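Long-range contacts in ubiquitin-conjugating enzyme E2, putative (Plasmodium falciparum, PDB 2Q0V), which probably takes part in ubiquitin conjugation, having the E2 fold and resembling the UBE2V variants, which assist a catalytic E2: residues A[60-65]-A[131-136]; A[72-77]-A[144-149]; A[24-29]-A[82-87]; A[55-60]-A[78-83]. One frame throughout, in Å; residues are numbered along the deposited sequence.

How the contacts relate
From the N terminus, helix 22-34 enters contact 3, whose partner 82-87 brings the chain back after 52 intervening residues. Contact 4 closes a shorter loop within that span, pairing strands 56-62 and 73-79; it ends on the same stretch as contact 3, sharing D82 and N83, and their centres are 9 Å apart. Contact 1 begins where contact 4 leaves strand 56-62, at T60, and reaches helix 125-135. Contact 2 starts on strand 73-79 and closes on 144-149, so it crosses contact 1; both cross contacts 3 and 4. Together they tie the N-terminal helix, the central sheet, helix 125-135 and the following loop into one domain.

Contact 1 (A[60-65]-A[131-136]); sequences TIFGQP and SLRQEM
R133 and F62 are joined by a hydrogen bond: R133 NH2 donates to F62 O over 2.9 Å, with 148° at the hydrogen. The donor stands about 50° above the plane of the F62 carbonyl, and the oxygen is likewise tilted from the guanidinium plane, so the bond is bent at both ends. A bend at chi3 (95°) swings the guanidinium along the chain past F62 O, toward G63 and Q64. The flat end of the Q64 side chain lies over one face of that group, displaced toward its rim.

Alongside this polar group the contact is apolar. I61 points at the helix and divides its branches: CD1 meets L132 CB at 3.5 Å, while CG2 touches M136 CE at 3.7 Å and R133 CD at the same distance. The extended M136 chain runs alongside the segment after the strand, its SD 3.6 Å from Q64 N, and Q64 CB rests on M136 CB at 3.8 Å.

Further out, I61 is held by backbone bonding to Y74, F62 is backbone hydrogen-bonded to G41, and R133 NE makes a weak bond to E40 O. L132 also packs on L76, and M136 on F69. The short strand and helix axes pass 8.9 Å apart, a separation fitting side-chain packing of a helix on a sheet, here the helix-on-antiparallel-sheet packing of the alpha+beta ubiquitin-conjugating (UBC) fold.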
loop_
_atom_site.group_PDB
_atom_site.type_symbol
_atom_site.label_atom_id
_atom_site.label_comp_id
_atom_site.label_asym_id
_atom_site.label_seq_id
_atom_site.Cartn_x
_atom_site.Cartn_y
_atom_site.Cartn_z
ATOM N N THR A 60 7.022 1.349 0.944
ATOM C CA THR A 60 7.676 0.746 2.097
ATOM C C THR A 60 6.762 0.802 3.329
ATOM O O THR A 60 6.144 1.849 3.617
ATOM C CB THR A 60 9.000 1.462 2.413
ATOM O OG1 THR A 60 9.863 1.400 1.271
ATOM C CG2 THR A 60 9.708 0.806 3.555
ATOM N N ILE A 61 6.694 -0.330 4.033
ATOM C CA ILE A 61 6.057 -0.458 5.334
ATOM C C ILE A 61 7.124 -0.861 6.390
ATOM O O ILE A 61 7.788 -1.904 6.259
ATOM C CB ILE A 61 4.949 -1.554 5.309
ATOM C CG1 ILE A 61 3.716 -1.082 4.544
ATOM C CG2 ILE A 61 4.502 -1.939 6.707
ATOM C CD1 ILE A 61 2.708 -2.226 4.322
ATOM N N PHE A 62 7.270 -0.041 7.427
ATOM C CA PHE A 62 7.945 -0.471 8.653
ATOM C C PHE A 62 7.079 -1.438 9.479
ATOM O O PHE A 62 5.893 -1.189 9.722
ATOM C CB PHE A 62 8.341 0.739 9.476
ATOM C CG PHE A 62 9.082 0.413 10.749
ATOM C CD1 PHE A 62 8.680 0.976 11.963
ATOM C CD2 PHE A 62 10.196 -0.439 10.743
ATOM C CE1 PHE A 62 9.381 0.679 13.177
ATOM C CE2 PHE A 62 10.890 -0.733 11.927
ATOM C CZ PHE A 62 10.483 -0.172 13.149
ATOM N N GLY A 63 7.673 -2.558 9.873
ATOM C CA GLY A 63 7.028 -3.511 10.769
ATOM C C GLY A 63 6.558 -2.890 12.066
ATOM O O GLY A 63 7.075 -1.883 12.533
ATOM N N GLN A 64 5.552 -3.497 12.656
ATOM C CA GLN A 64 4.916 -2.934 13.833
ATOM C C GLN A 64 5.704 -3.324 15.136
ATOM O O GLN A 64 5.973 -4.518 15.375
ATOM C CB GLN A 64 3.444 -3.403 13.808
ATOM C CG GLN A 64 2.408 -2.588 14.540
ATOM C CD GLN A 64 2.298 -1.118 14.195
ATOM O OE1 GLN A 64 1.551 -0.723 13.296
ATOM N NE2 GLN A 64 2.929 -0.289 15.001
ATOM N N PRO A 65 6.135 -2.325 15.941
ATOM C CA PRO A 65 6.795 -2.688 17.219
ATOM C C PRO A 65 5.941 -3.612 18.104
ATOM O O PRO A 65 4.715 -3.383 18.293
ATOM C CB PRO A 65 7.031 -1.347 17.915
ATOM C CG PRO A 65 6.923 -0.287 16.818
ATOM C CD PRO A 65 6.082 -0.866 15.713
ATOM N N SER A 131 -3.424 0.574 6.516
ATOM C CA SER A 131 -4.205 -0.636 6.790
ATOM C C SER A 131 -3.389 -1.888 6.940
ATOM O O SER A 131 -3.726 -2.740 7.756
ATOM C CB SER A 131 -5.252 -0.841 5.711
ATOM O OG SER A 131 -6.291 0.059 5.961
ATOM N N LEU A 132 -2.349 -2.011 6.122
ATOM C CA LEU A 132 -1.437 -3.147 6.190
ATOM C C LEU A 132 -0.590 -3.124 7.458
ATOM O O LEU A 132 -0.399 -4.158 8.098
ATOM C CB LEU A 132 -0.575 -3.223 4.925
ATOM C CG LEU A 132 -1.331 -3.680 3.652
ATOM C CD1 LEU A 132 -0.422 -3.509 2.399
ATOM C CD2 LEU A 132 -1.817 -5.105 3.789
ATOM N N ARG A 133 -0.144 -1.940 7.865
ATOM C CA ARG A 133 0.578 -1.853 9.108
ATOM C C ARG A 133 -0.311 -2.162 10.323
ATOM O O ARG A 133 0.170 -2.692 11.305
ATOM C CB ARG A 133 1.226 -0.488 9.254
ATOM C CG ARG A 133 2.600 -0.593 9.758
ATOM C CD ARG A 133 3.476 0.557 9.297
ATOM N NE ARG A 133 3.465 1.568 10.329
ATOM C CZ ARG A 133 4.033 1.462 11.527
ATOM N NH1 ARG A 133 3.904 2.461 12.373
ATOM N NH2 ARG A 133 4.728 0.400 11.876
ATOM N N GLN A 134 -1.607 -1.862 10.242
ATOM C CA GLN A 134 -2.531 -2.161 11.340
ATOM C C GLN A 134 -2.890 -3.617 11.434
ATOM O O GLN A 134 -3.058 -4.146 12.524
ATOM C CB GLN A 134 -3.770 -1.285 11.254
ATOM C CG GLN A 134 -3.397 0.186 11.576
ATOM C CD GLN A 134 -3.420 0.485 13.074
ATOM O OE1 GLN A 134 -4.219 -0.087 13.831
ATOM N NE2 GLN A 134 -2.580 1.388 13.494
ATOM N N GLU A 135 -2.985 -4.267 10.279
ATOM C CA GLU A 135 -3.160 -5.702 10.214
ATOM C C GLU A 135 -2.084 -6.495 10.949
ATOM O O GLU A 135 -2.354 -7.609 11.375
ATOM C CB GLU A 135 -3.186 -6.166 8.758
ATOM C CG GLU A 135 -4.522 -5.948 8.096
ATOM C CD GLU A 135 -5.672 -6.570 8.853
ATOM O OE1 GLU A 135 -5.767 -7.830 8.873
ATOM O OE2 GLU A 135 -6.488 -5.793 9.417
ATOM N N MET A 136 -0.876 -5.936 11.050
ATOM C CA MET A 136 0.242 -6.579 11.725
ATOM C C MET A 136 -0.013 -6.685 13.217
ATOM O O MET A 136 0.504 -7.595 13.856
ATOM C CB MET A 136 1.532 -5.801 11.509
ATOM C CG MET A 136 2.134 -5.936 10.150
ATOM S SD MET A 136 3.348 -4.654 10.028
ATOM C CE MET A 136 4.094 -5.203 8.472
#

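Contact 2 (A[72-77]-A[144-149])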
loop_
_atom_site.group_PDB
_atom_site.type_symbol
_atom_site.label_atom_id
_atom_site.label_comp_id
_atom_site.label_asym_id
_atom_site.label_seq_id
_atom_site.Cartn_x
_atom_site.Cartn_y
_atom_site.Cartn_z
ATOM N N ARG A 72 11.448 -4.812 10.907
ATOM C CA ARG A 72 11.616 -5.230 9.538
ATOM C C ARG A 72 11.030 -4.199 8.572
ATOM O O ARG A 72 10.068 -3.489 8.905
ATOM C CB ARG A 72 10.970 -6.595 9.333
ATOM C CG ARG A 72 11.479 -7.669 10.272
ATOM C CD ARG A 72 11.012 -8.999 9.763
ATOM N NE ARG A 72 11.541 -10.122 10.526
ATOM C CZ ARG A 72 11.572 -11.369 10.075
ATOM N NH1 ARG A 72 12.080 -12.319 10.837
ATOM N NH2 ARG A 72 11.103 -11.662 8.866
ATOM N N ILE A 73 11.635 -4.130 7.390
ATOM C CA ILE A 73 11.212 -3.267 6.317
ATOM C C ILE A 73 10.597 -4.143 5.251
ATOM O O ILE A 73 11.214 -5.112 4.819
ATOM C CB ILE A 73 12.400 -2.497 5.682
ATOM C CG1 ILE A 73 13.238 -1.798 6.748
ATOM C CG2 ILE A 73 11.907 -1.480 4.613
ATOM C CD1 ILE A 73 12.408 -0.879 7.638
ATOM N N TYR A 74 9.383 -3.805 4.824
ATOM C CA TYR A 74 8.721 -4.554 3.762
ATOM C C TYR A 74 8.578 -3.672 2.571
ATOM O O TYR A 74 8.111 -2.543 2.698
ATOM C CB TYR A 74 7.366 -5.089 4.221
ATOM C CG TYR A 74 7.515 -6.100 5.329
ATOM C CD1 TYR A 74 7.531 -5.691 6.653
ATOM C CD2 TYR A 74 7.665 -7.454 5.048
ATOM C CE1 TYR A 74 7.689 -6.582 7.671
ATOM C CE2 TYR A 74 7.838 -8.373 6.079
ATOM C CZ TYR A 74 7.848 -7.917 7.392
ATOM O OH TYR A 74 8.014 -8.794 8.450
ATOM N N SER A 75 9.022 -4.181 1.420
ATOM C CA SER A 75 8.872 -3.516 0.125
ATOM C C SER A 75 7.631 -4.031 -0.612
ATOM O O SER A 75 7.345 -5.240 -0.614
ATOM C CB SER A 75 10.096 -3.756 -0.768
ATOM O OG SER A 75 11.179 -2.921 -0.396
ATOM N N LEU A 76 6.897 -3.110 -1.238
ATOM C CA LEU A 76 5.742 -3.506 -1.969
ATOM C C LEU A 76 5.450 -2.629 -3.163
ATOM O O LEU A 76 6.063 -1.590 -3.337
ATOM C CB LEU A 76 4.527 -3.733 -1.058
ATOM C CG LEU A 76 3.935 -2.892 0.059
ATOM C CD1 LEU A 76 2.744 -3.684 0.545
ATOM C CD2 LEU A 76 4.885 -2.590 1.221
ATOM N N THR A 77 4.570 -3.123 -4.026
ATOM C CA THR A 77 4.277 -2.501 -5.298
ATOM C C THR A 77 2.768 -2.323 -5.367
ATOM O O THR A 77 2.024 -3.268 -5.157
ATOM C CB THR A 77 4.828 -3.386 -6.480
ATOM O OG1 THR A 77 6.253 -3.450 -6.383
ATOM C CG2 THR A 77 4.473 -2.824 -7.837
ATOM N N LEU A 144 2.482 -14.709 14.267
ATOM C CA LEU A 144 2.667 -15.626 13.147
ATOM C C LEU A 144 4.165 -15.794 12.812
ATOM O O LEU A 144 4.885 -14.796 12.684
ATOM C CB LEU A 144 1.902 -15.102 11.937
ATOM C CG LEU A 144 0.840 -15.962 11.259
ATOM C CD1 LEU A 144 0.116 -15.078 10.237
ATOM C CD2 LEU A 144 1.419 -17.205 10.584
ATOM N N PRO A 145 4.650 -17.048 12.715
ATOM C CA PRO A 145 6.056 -17.282 12.298
ATOM C C PRO A 145 6.388 -16.758 10.881
ATOM O O PRO A 145 5.706 -17.099 9.911
ATOM C CB PRO A 145 6.200 -18.816 12.374
ATOM C CG PRO A 145 5.085 -19.260 13.326
ATOM C CD PRO A 145 3.952 -18.315 13.037
ATOM N N GLN A 146 7.454 -15.964 10.788
ATOM C CA GLN A 146 7.806 -15.217 9.581
ATOM C C GLN A 146 8.941 -15.833 8.753
ATOM O O GLN A 146 9.821 -16.499 9.307
ATOM C CB GLN A 146 8.212 -13.791 9.968
ATOM C CG GLN A 146 7.103 -12.959 10.603
ATOM C CD GLN A 146 5.911 -12.809 9.689
ATOM O OE1 GLN A 146 6.058 -12.438 8.519
ATOM N NE2 GLN A 146 4.727 -13.133 10.201
ATOM N N PRO A 147 8.951 -15.575 7.420
ATOM C CA PRO A 147 10.138 -15.906 6.612
ATOM C C PRO A 147 11.394 -15.199 7.159
ATOM O O PRO A 147 11.275 -14.317 8.022
ATOM C CB PRO A 147 9.782 -15.357 5.223
ATOM C CG PRO A 147 8.294 -15.242 5.218
ATOM C CD PRO A 147 7.878 -14.965 6.611
ATOM N N ASN A 148 12.583 -15.578 6.687
ATOM C CA ASN A 148 13.802 -14.856 7.082
ATOM C C ASN A 148 13.753 -13.412 6.599
ATOM O O ASN A 148 13.184 -13.129 5.539
ATOM C CB ASN A 148 15.073 -15.549 6.570
ATOM C CG ASN A 148 15.326 -16.897 7.243
ATOM O OD1 ASN A 148 15.206 -17.041 8.468
ATOM N ND2 ASN A 148 15.680 -17.894 6.436
ATOM N N GLU A 149 14.349 -12.515 7.379
ATOM C CA GLU A 149 14.323 -11.084 7.079
ATOM C C GLU A 149 15.006 -10.748 5.754
ATOM O O GLU A 149 16.079 -11.259 5.453
ATOM C CB GLU A 149 14.917 -10.251 8.235
ATOM C CG GLU A 149 15.263 -8.809 7.853
ATOM C CD GLU A 149 15.408 -7.879 9.048
ATOM O OE1 GLU A 149 15.680 -8.376 10.164
ATOM O OE2 GLU A 149 15.248 -6.641 8.872
HETATM O O HOH W 1 14.191 -6.255 6.217
#
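R72 and E149 have the closest CA atoms, 6.9 Å apart, where the start of strand 73-79 passes the irregular segment 144-149 without backbone pairing. The R72 side chain bridges the gap. Fully stretched from CG to NE, it delivers NH2 to P147 O at 2.8 Å; the bond is almost straight (176°), and the oxygen lies within 1° of the guanidinium plane. E149 covers one face of this group, its CB 3.9 Å above the plane and over the centre. The E149 carboxylate is nearby but not bridged: R72 NE and E149 OE1 are 4.5 Å apart, with the oxygen well out of plane, leaving at most a general attraction of charges. A water bound by E149 OE2 at 2.9 Å also makes a weak bond to I73 O. Beside NH2 packs Q146 CB, 3.8 Å away. The Q146 amide is fixed at both ends, NE2 donating to L144 O at 3.0 Å and OE1 accepting from E98 N.

This surface contact thus lays the loop following helix 125-135 along the end of the sheet. There R72 pairs with G63 next to strand 56-62, while Y74 packs on F93 of strand 90-93, on the other flank of strand 73-79.

Contact 3 (A[24-29]-A[82-87]); sequences FRLLDE and DNYPDS
Y84 reaches across to helix 22-34 and meets it at three residues. With CG anti to the backbone N (chi1 -176°), its ring extends from the loop until CE2 touches L26 CD2 at 3.6 Å. At the far end Y84 OH donates to E29 OE2 over 2.7 Å, using the syn lone pair of that oxygen. The same oxygen is gripped by R25 NE from its anti side, 2.6 Å away and nearly linear (178°), in a salt bridge between residues one helical turn apart. Two strong donors on one carboxylate oxygen would be expected to stabilise its negative charge, and together with the bond from I125 N to OE1 they hold the carboxylate in its rotation.

P85 follows through a cis peptide bond. Its CB lies 4.0 Å above the plane of the Y84 ring, over the centre, and 3.7 Å above the centre of the R25 guanidinium. One pyrrolidine corner therefore fills the angle between two flat groups turned 84° apart. P85 O accepts from W119 NE1. Next, D86 forms a salt bridge from OD1 to R121 NE, and S87 N bonds to N83 O at 3.3 Å, closing the turn. The cis Tyr-Pro step belongs to the Y-P-x-x-P-P motif of E2 proteins.

The loop lies between strands 73-79 and 90-93, and its tyrosine and proline pack against the inward side of helix 22-34. The chain leading to helix 125-135 completes the junction: R25 NH2 bonds to R121 O, and E29 OE1 accepts from I125 N at the start of that helix.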
loop_
_atom_site.group_PDB
_atom_site.type_symbol
_atom_site.label_atom_id
_atom_site.label_comp_id
_atom_site.label_asym_id
_atom_site.label_seq_id
_atom_site.Cartn_x
_atom_site.Cartn_y
_atom_site.Cartn_z
ATOM N N PHE A 24 -5.096 14.123 -11.895
ATOM C CA PHE A 24 -5.019 15.115 -10.807
ATOM C C PHE A 24 -4.896 14.424 -9.437
ATOM O O PHE A 24 -4.070 14.769 -8.607
ATOM C CB PHE A 24 -6.277 15.996 -10.841
ATOM C CG PHE A 24 -6.209 17.134 -11.840
ATOM C CD1 PHE A 24 -5.320 17.100 -12.917
ATOM C CD2 PHE A 24 -7.047 18.230 -11.711
ATOM C CE1 PHE A 24 -5.242 18.146 -13.841
ATOM C CE2 PHE A 24 -6.985 19.286 -12.637
ATOM C CZ PHE A 24 -6.071 19.241 -13.701
ATOM N N ARG A 25 -5.742 13.435 -9.227
ATOM C CA ARG A 25 -5.727 12.642 -8.023
ATOM C C ARG A 25 -4.325 12.003 -7.739
ATOM O O ARG A 25 -3.823 12.098 -6.632
ATOM C CB ARG A 25 -6.840 11.600 -8.112
ATOM C CG ARG A 25 -6.744 10.498 -7.091
ATOM C CD ARG A 25 -6.954 10.958 -5.626
ATOM N NE ARG A 25 -6.923 9.758 -4.805
ATOM C CZ ARG A 25 -7.970 9.225 -4.199
ATOM N NH1 ARG A 25 -7.833 8.087 -3.517
ATOM N NH2 ARG A 25 -9.150 9.830 -4.253
ATOM N N LEU A 26 -3.707 11.405 -8.753
ATOM C CA LEU A 26 -2.427 10.750 -8.609
ATOM C C LEU A 26 -1.301 11.752 -8.474
ATOM O O LEU A 26 -0.327 11.509 -7.758
ATOM C CB LEU A 26 -2.195 9.750 -9.742
ATOM C CG LEU A 26 -3.004 8.448 -9.577
ATOM C CD1 LEU A 26 -3.119 7.650 -10.869
ATOM C CD2 LEU A 26 -2.440 7.571 -8.460
ATOM N N LEU A 27 -1.442 12.908 -9.105
ATOM C CA LEU A 27 -0.517 14.006 -8.830
ATOM C C LEU A 27 -0.566 14.505 -7.374
ATOM O O LEU A 27 0.472 14.808 -6.809
ATOM C CB LEU A 27 -0.710 15.153 -9.820
ATOM C CG LEU A 27 -0.274 14.848 -11.275
ATOM C CD1 LEU A 27 -0.863 15.903 -12.251
ATOM C CD2 LEU A 27 1.258 14.719 -11.435
ATOM N N ASP A 28 -1.755 14.564 -6.767
ATOM C CA ASP A 28 -1.903 14.914 -5.341
ATOM C C ASP A 28 -1.188 13.918 -4.395
ATOM O O ASP A 28 -0.416 14.321 -3.530
ATOM C CB ASP A 28 -3.379 15.001 -4.968
ATOM C CG ASP A 28 -4.077 16.217 -5.575
ATOM O OD1 ASP A 28 -3.387 17.233 -5.884
ATOM O OD2 ASP A 28 -5.332 16.140 -5.725
ATOM N N GLU A 29 -1.450 12.626 -4.606
ATOM C CA GLU A 29 -0.822 11.545 -3.870
ATOM C C GLU A 29 0.689 11.473 -4.086
ATOM O O GLU A 29 1.428 11.118 -3.168
ATOM C CB GLU A 29 -1.483 10.202 -4.192
ATOM C CG GLU A 29 -2.985 10.154 -3.883
ATOM C CD GLU A 29 -3.550 8.743 -3.888
ATOM O OE1 GLU A 29 -2.942 7.840 -3.311
ATOM O OE2 GLU A 29 -4.622 8.520 -4.457
ATOM N N ASP A 82 -6.529 2.210 -14.930
ATOM C CA ASP A 82 -7.108 3.451 -15.434
ATOM C C ASP A 82 -8.487 3.816 -14.832
ATOM O O ASP A 82 -8.944 4.941 -15.004
ATOM C CB ASP A 82 -7.017 3.569 -16.970
ATOM C CG ASP A 82 -5.759 4.390 -17.429
ATOM O OD1 ASP A 82 -5.897 5.626 -17.683
ATOM O OD2 ASP A 82 -4.627 3.823 -17.492
ATOM N N ASN A 83 -9.098 2.888 -14.084
ATOM C CA ASN A 83 -10.329 3.155 -13.327
ATOM C C ASN A 83 -10.079 3.731 -11.910
ATOM O O ASN A 83 -11.034 4.070 -11.181
ATOM C CB ASN A 83 -11.211 1.896 -13.206
ATOM C CG ASN A 83 -11.541 1.242 -14.563
ATOM O OD1 ASN A 83 -11.683 1.919 -15.596
ATOM N ND2 ASN A 83 -11.665 -0.094 -14.554
ATOM N N TYR A 84 -8.805 3.800 -11.516
ATOM C CA TYR A 84 -8.399 4.385 -10.240
ATOM C C TYR A 84 -8.696 5.888 -10.194
ATOM O O TYR A 84 -8.350 6.590 -11.126
ATOM C CB TYR A 84 -6.901 4.171 -10.021
ATOM C CG TYR A 84 -6.460 4.671 -8.670
ATOM C CD1 TYR A 84 -6.608 3.862 -7.532
ATOM C CD2 TYR A 84 -5.955 5.961 -8.505
ATOM C CE1 TYR A 84 -6.233 4.306 -6.293
ATOM C CE2 TYR A 84 -5.570 6.418 -7.241
ATOM C CZ TYR A 84 -5.708 5.574 -6.146
ATOM O OH TYR A 84 -5.341 5.982 -4.896
ATOM N N PRO A 85 -9.256 6.411 -9.084
ATOM C CA PRO A 85 -9.546 5.873 -7.746
ATOM C C PRO A 85 -10.853 5.136 -7.524
ATOM O O PRO A 85 -11.104 4.707 -6.401
ATOM C CB PRO A 85 -9.558 7.128 -6.879
ATOM C CG PRO A 85 -10.107 8.155 -7.749
ATOM C CD PRO A 85 -9.596 7.845 -9.158
ATOM N N ASP A 86 -11.684 4.983 -8.553
ATOM C CA ASP A 86 -12.977 4.331 -8.351
ATOM C C ASP A 86 -12.865 2.823 -8.095
ATOM O O ASP A 86 -13.721 2.232 -7.425
ATOM C CB ASP A 86 -13.947 4.669 -9.490
ATOM C CG ASP A 86 -14.346 6.132 -9.476
ATOM O OD1 ASP A 86 -15.061 6.564 -8.526
ATOM O OD2 ASP A 86 -13.912 6.861 -10.388
ATOM N N SER A 87 -11.799 2.220 -8.612
ATOM C CA SER A 87 -11.498 0.818 -8.379
ATOM C C SER A 87 -10.245 0.691 -7.507
ATOM O O SER A 87 -9.367 1.545 -7.589
ATOM C CB SER A 87 -11.273 0.106 -9.715
ATOM O OG SER A 87 -12.501 -0.002 -10.431
#

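Contact 4 (A[55-60]-A[78-83])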
loop_
_atom_site.group_PDB
_atom_site.type_symbol
_atom_site.label_atom_id
_atom_site.label_comp_id
_atom_site.label_asym_id
_atom_site.label_seq_id
_atom_site.Cartn_x
_atom_site.Cartn_y
_atom_site.Cartn_z
ATOM N N SER A 55 0.952 4.958 -12.647
ATOM C CA SER A 55 0.181 3.793 -12.288
ATOM C C SER A 55 0.868 2.870 -11.280
ATOM O O SER A 55 0.196 2.245 -10.473
ATOM C CB SER A 55 -0.197 2.997 -13.545
ATOM O OG SER A 55 -0.994 3.773 -14.411
ATOM N N ASN A 56 2.187 2.773 -11.364
ATOM C CA ASN A 56 2.987 1.830 -10.575
ATOM C C ASN A 56 3.773 2.506 -9.443
ATOM O O ASN A 56 4.577 3.419 -9.684
ATOM C CB ASN A 56 3.959 1.064 -11.480
ATOM C CG ASN A 56 3.464 -0.352 -11.811
ATOM O OD1 ASN A 56 2.729 -0.571 -12.807
ATOM N ND2 ASN A 56 3.867 -1.332 -10.972
ATOM N N TRP A 57 3.556 2.041 -8.219
ATOM C CA TRP A 57 4.145 2.705 -7.057
ATOM C C TRP A 57 5.005 1.775 -6.262
ATOM O O TRP A 57 4.574 0.675 -5.921
ATOM C CB TRP A 57 3.063 3.323 -6.152
ATOM C CG TRP A 57 2.231 4.380 -6.861
ATOM C CD1 TRP A 57 1.333 4.174 -7.877
ATOM C CD2 TRP A 57 2.222 5.786 -6.604
ATOM N NE1 TRP A 57 0.773 5.363 -8.267
ATOM C CE2 TRP A 57 1.293 6.369 -7.505
ATOM C CE3 TRP A 57 2.893 6.610 -5.700
ATOM C CZ2 TRP A 57 1.044 7.751 -7.540
ATOM C CZ3 TRP A 57 2.643 7.970 -5.727
ATOM C CH2 TRP A 57 1.713 8.529 -6.639
ATOM N N SER A 58 6.217 2.239 -5.969
ATOM C CA SER A 58 7.095 1.609 -4.996
ATOM C C SER A 58 6.823 2.133 -3.578
ATOM O O SER A 58 6.887 3.337 -3.333
ATOM C CB SER A 58 8.553 1.854 -5.359
ATOM O OG SER A 58 8.892 1.052 -6.464
ATOM N N CYS A 59 6.554 1.200 -2.665
ATOM C CA CYS A 59 6.122 1.488 -1.298
ATOM C C CYS A 59 6.940 0.753 -0.237
ATOM O O CYS A 59 7.476 -0.327 -0.482
ATOM C CB CYS A 59 4.647 1.137 -1.144
ATOM S SG CYS A 59 3.583 1.901 -2.395
ATOM N N THR A 60 7.022 1.349 0.944
ATOM C CA THR A 60 7.676 0.746 2.097
ATOM C C THR A 60 6.762 0.802 3.329
ATOM O O THR A 60 6.144 1.849 3.617
ATOM C CB THR A 60 9.000 1.462 2.413
ATOM O OG1 THR A 60 9.863 1.400 1.271
ATOM C CG2 THR A 60 9.708 0.806 3.555
ATOM N N ILE A 78 2.329 -1.096 -5.615
ATOM C CA ILE A 78 0.896 -0.797 -5.801
ATOM C C ILE A 78 0.646 -0.384 -7.262
ATOM O O ILE A 78 1.333 0.450 -7.811
ATOM C CB ILE A 78 0.376 0.249 -4.743
ATOM C CG1 ILE A 78 0.447 -0.383 -3.350
ATOM C CG2 ILE A 78 -1.047 0.684 -5.041
ATOM C CD1 ILE A 78 -0.163 0.426 -2.206
ATOM N N PHE A 79 -0.316 -1.006 -7.908
ATOM C CA PHE A 79 -0.583 -0.664 -9.281
ATOM C C PHE A 79 -1.965 -0.088 -9.410
ATOM O O PHE A 79 -2.936 -0.789 -9.137
ATOM C CB PHE A 79 -0.476 -1.896 -10.193
ATOM C CG PHE A 79 -0.891 -1.606 -11.619
ATOM C CD1 PHE A 79 -0.010 -0.966 -12.487
ATOM C CD2 PHE A 79 -2.176 -1.915 -12.065
ATOM C CE1 PHE A 79 -0.389 -0.657 -13.777
ATOM C CE2 PHE A 79 -2.570 -1.603 -13.371
ATOM C CZ PHE A 79 -1.676 -0.974 -14.225
ATOM N N CYS A 80 -2.060 1.163 -9.846
ATOM C CA CYS A 80 -3.365 1.818 -10.057
ATOM C C CYS A 80 -3.784 1.764 -11.532
ATOM O O CYS A 80 -3.212 2.484 -12.351
ATOM C CB CYS A 80 -3.310 3.289 -9.610
ATOM S SG CYS A 80 -2.725 3.598 -7.899
ATOM N N ASP A 81 -4.775 0.940 -11.877
ATOM C CA ASP A 81 -5.265 0.898 -13.271
ATOM C C ASP A 81 -5.987 2.197 -13.708
ATOM O O ASP A 81 -6.038 3.184 -12.947
ATOM C CB ASP A 81 -6.111 -0.362 -13.549
ATOM C CG ASP A 81 -7.468 -0.319 -12.900
ATOM O OD1 ASP A 81 -7.931 0.799 -12.598
ATOM O OD2 ASP A 81 -8.091 -1.406 -12.706
ATOM N N ASP A 82 -6.529 2.210 -14.930
ATOM C CA ASP A 82 -7.108 3.451 -15.434
ATOM C C ASP A 82 -8.487 3.816 -14.832
ATOM O O ASP A 82 -8.944 4.941 -15.004
ATOM C CB ASP A 82 -7.017 3.569 -16.970
ATOM C CG ASP A 82 -5.759 4.390 -17.429
ATOM O OD1 ASP A 82 -5.897 5.626 -17.683
ATOM O OD2 ASP A 82 -4.627 3.823 -17.492
ATOM N N ASN A 83 -9.098 2.888 -14.084
ATOM C CA ASN A 83 -10.329 3.155 -13.327
ATOM C C ASN A 83 -10.079 3.731 -11.910
ATOM O O ASN A 83 -11.034 4.070 -11.181
ATOM C CB ASN A 83 -11.211 1.896 -13.206
ATOM C CG ASN A 83 -11.541 1.242 -14.563
ATOM O OD1 ASN A 83 -11.683 1.919 -15.596
ATOM N ND2 ASN A 83 -11.665 -0.094 -14.554
#
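W57 and I78 sit opposite each other on one face of the sheet, CB to CB at 4.3 Å, and C59 adds its sulfur beside them, with SG 4.0 Å from I78 CG1. This face is buried against helices: W57 packs on L26 and L30 of helix 22-34, while I78 packs on I125 and L129 of helix 125-135. C80 joins from the strand end. Its SG lies 4.6 Å from the centroid of the five-membered ring of W57 and 49° off the ring normal, an oblique sulfur-aromatic contact. The indole N-H itself is satisfied by L54 O.

Around this centre runs the antiparallel backbone ladder. W57 and I78 form a hydrogen-bonded pair: W57 N donates to I78 O at 2.8 Å and I78 N to W57 O at 2.9 Å. N56 and F79 form the neighbouring non-hydrogen-bonded pair, their side chains on the other face. Beyond them C80 N donates to S55 O at 2.6 Å (169°), continuing the ladder past the regular strands; S55 O also receives a CA-H...O contact from F79 CA at 3.2 Å. S55 CB lies 3.7 Å from F79 CE1.

At the polar edge S55 OG bonds to T53 OG1. R22 takes C80 O and D81 O with NH2 and NE, linking this end to the N-terminal helix. The chain then bends in an Asx turn, D81 OD1 accepting from N83 N. The whole is the hairpin of strands 56-62 and 73-79, the central pair of the four-stranded antiparallel meander of the UBC fold.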